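Local coordinates for glycosyl hydrolase family 2, TIM barrel domain protein (Parabacteroides merdae ATCC 43184, PDB 6DXU), which probably hydrolyses the glycosidic bond of beta-glucuronides, releasing glucuronic acid, as a glycoside hydrolase family 2 beta-glucuronidase of a human gut bacterium, at residues G106-D111 with D141-V146. Residues are numbered along the deposited sequence; the frame is centred on the assembly and turned at random.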
loop_
_atom_site.group_PDB
_atom_site.type_symbol
_atom_site.label_atom_id
_atom_site.label_comp_id
_atom_site.label_asym_id
_atom_site.label_seq_id
_atom_site.Cartn_x
_atom_site.Cartn_y
_atom_site.Cartn_z
ATOM N N GLY D 106 32.694 -3.953 -16.075
ATOM C CA GLY D 106 31.922 -2.838 -16.585
ATOM C C GLY D 106 30.440 -2.916 -16.245
ATOM O O GLY D 106 29.934 -3.890 -15.684
ATOM N N ARG D 107 29.730 -1.858 -16.631
ATOM C CA ARG D 107 28.304 -1.721 -16.386
ATOM C C ARG D 107 27.551 -1.893 -17.690
ATOM O O ARG D 107 28.062 -1.560 -18.768
ATOM C CB ARG D 107 27.956 -0.345 -15.790
ATOM C CG ARG D 107 28.833 0.084 -14.625
ATOM C CD ARG D 107 28.793 -0.904 -13.475
ATOM N NE ARG D 107 27.490 -0.958 -12.810
ATOM C CZ ARG D 107 27.245 -1.675 -11.719
ATOM N NH1 ARG D 107 28.213 -2.403 -11.177
ATOM N NH2 ARG D 107 26.036 -1.672 -11.169
ATOM N N ILE D 108 26.318 -2.388 -17.569
ATOM C CA ILE D 108 25.396 -2.550 -18.687
ATOM C C ILE D 108 24.218 -1.625 -18.425
ATOM O O ILE D 108 23.476 -1.823 -17.447
ATOM C CB ILE D 108 24.897 -4.002 -18.799
ATOM C CG1 ILE D 108 26.059 -4.988 -18.786
ATOM C CG2 ILE D 108 24.067 -4.189 -20.059
ATOM C CD1 ILE D 108 25.619 -6.407 -18.419
ATOM N N VAL D 109 24.014 -0.642 -19.297
ATOM C CA VAL D 109 22.953 0.334 -19.100
ATOM C C VAL D 109 22.043 0.317 -20.320
ATOM O O VAL D 109 22.520 0.339 -21.463
ATOM C CB VAL D 109 23.514 1.746 -18.846
ATOM C CG1 VAL D 109 22.397 2.759 -18.795
ATOM C CG2 VAL D 109 24.314 1.774 -17.542
ATOM N N LEU D 110 20.736 0.295 -20.076
ATOM C CA LEU D 110 19.744 0.507 -21.121
ATOM C C LEU D 110 19.391 1.982 -21.129
ATOM O O LEU D 110 18.948 2.519 -20.113
ATOM C CB LEU D 110 18.487 -0.325 -20.876
ATOM C CG LEU D 110 18.612 -1.846 -20.896
ATOM C CD1 LEU D 110 17.276 -2.478 -20.436
ATOM C CD2 LEU D 110 19.023 -2.343 -22.267
ATOM N N ASP D 111 19.596 2.636 -22.266
ATOM C CA ASP D 111 19.434 4.080 -22.380
ATOM C C ASP D 111 18.294 4.340 -23.352
ATOM O O ASP D 111 18.430 4.085 -24.553
ATOM C CB ASP D 111 20.746 4.717 -22.851
ATOM C CG ASP D 111 20.627 6.210 -23.101
ATOM O OD1 ASP D 111 19.770 6.858 -22.470
ATOM O OD2 ASP D 111 21.405 6.732 -23.924
ATOM N N ASP D 141 20.424 0.860 -15.148
ATOM C CA ASP D 141 21.608 0.001 -15.031
ATOM C C ASP D 141 21.128 -1.416 -14.732
ATOM O O ASP D 141 20.581 -1.672 -13.661
ATOM C CB ASP D 141 22.530 0.502 -13.918
ATOM C CG ASP D 141 23.872 -0.222 -13.875
ATOM O OD1 ASP D 141 23.921 -1.419 -14.199
ATOM O OD2 ASP D 141 24.875 0.385 -13.422
ATOM N N ILE D 142 21.339 -2.351 -15.658
ATOM C CA ILE D 142 20.848 -3.715 -15.473
ATOM C C ILE D 142 21.969 -4.676 -15.111
ATOM O O ILE D 142 21.763 -5.898 -15.126
ATOM C CB ILE D 142 20.084 -4.211 -16.712
ATOM C CG1 ILE D 142 21.020 -4.246 -17.937
ATOM C CG2 ILE D 142 18.887 -3.325 -16.955
ATOM C CD1 ILE D 142 20.411 -4.957 -19.190
ATOM N N THR D 143 23.141 -4.151 -14.736
ATOM C CA THR D 143 24.288 -5.004 -14.434
ATOM C C THR D 143 23.940 -6.076 -13.407
ATOM O O THR D 143 24.220 -7.261 -13.616
ATOM C CB THR D 143 25.463 -4.164 -13.933
ATOM O OG1 THR D 143 25.706 -3.081 -14.838
ATOM C CG2 THR D 143 26.716 -5.037 -13.826
ATOM N N ASP D 144 23.348 -5.674 -12.276
ATOM C CA ASP D 144 23.113 -6.629 -11.190
ATOM C C ASP D 144 22.065 -7.669 -11.566
ATOM O O ASP D 144 22.222 -8.856 -11.253
ATOM C CB ASP D 144 22.700 -5.896 -9.916
ATOM C CG ASP D 144 23.833 -5.091 -9.312
ATOM O OD1 ASP D 144 25.005 -5.345 -9.667
ATOM O OD2 ASP D 144 23.556 -4.188 -8.494
ATOM N N ALA D 145 20.993 -7.253 -12.241
ATOM C CA ALA D 145 19.972 -8.220 -12.635
ATOM C C ALA D 145 20.509 -9.214 -13.652
ATOM O O ALA D 145 20.182 -10.406 -13.598
ATOM C CB ALA D 145 18.748 -7.503 -13.202
ATOM N N VAL D 146 21.324 -8.743 -14.599
ATOM C CA VAL D 146 21.915 -9.657 -15.568
ATOM C C VAL D 146 22.774 -10.692 -14.855
ATOM O O VAL D 146 22.696 -11.892 -15.140
ATOM C CB VAL D 146 22.737 -8.874 -16.608
ATOM C CG1 VAL D 146 23.619 -9.827 -17.401
ATOM C CG2 VAL D 146 21.826 -8.044 -17.509
#
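Bends at chi2 (-58°) and chi3 (-68°) fold the Arg107 chain back over Thr143 and set its guanidinium beside Asp141, whose carboxyl carbon stands anti to its own backbone N. The salt bridge is side-on: both NE and NH2 of Arg107 point at the single oxygen OD2 of Asp141, NE at 3.0 Å. OD2 lies in the guanidinium plane and takes the N-H of Arg107 NE on its syn lone pair, whereas NH2 reaches it at 3.3 Å from above the carboxylate plane, the two planes being 75° apart. Tyr229 OH also binds OD2. Thr143 lies over one face of the guanidinium, its CB 3.7 Å above the plane and toward the rim. The other oxygen, OD1 of Asp141, accepts hydrogen bonds from the backbone N of Thr143, closing an Asx turn, and from the Thr143 hydroxyl. That hydroxyl in turn takes the backbone N-H of Ile108, Ile108 N to Thr143 OG1 2.9 Å and nearly straight.

Here edge strand 138-141 of an antiparallel sheet in the sugar-binding domain of the family 2 enzyme ends and turns into helix 143-150, with Ile142 at the N-cap. Val109 and Asp141 form a non-hydrogen-bonded antiparallel pair, and Ile142 N continues the strand pairing by donating to Ile108 O at 2.8 Å. On the apolar side, the side chains of Ile142 and Ile108 cross at about a right angle, Ile142 CG1 lying 3.7 Å from Ile108 CG2, and Ile142 CG2 meets Leu110 CD1 at 3.9 Å. One turn into the helix, Val146 CG1 touches Ile108 CD1, and Ile99 packs against both residues. Val121, Val123 and Val128 of the facing sheet cover Leu110 and Ile142.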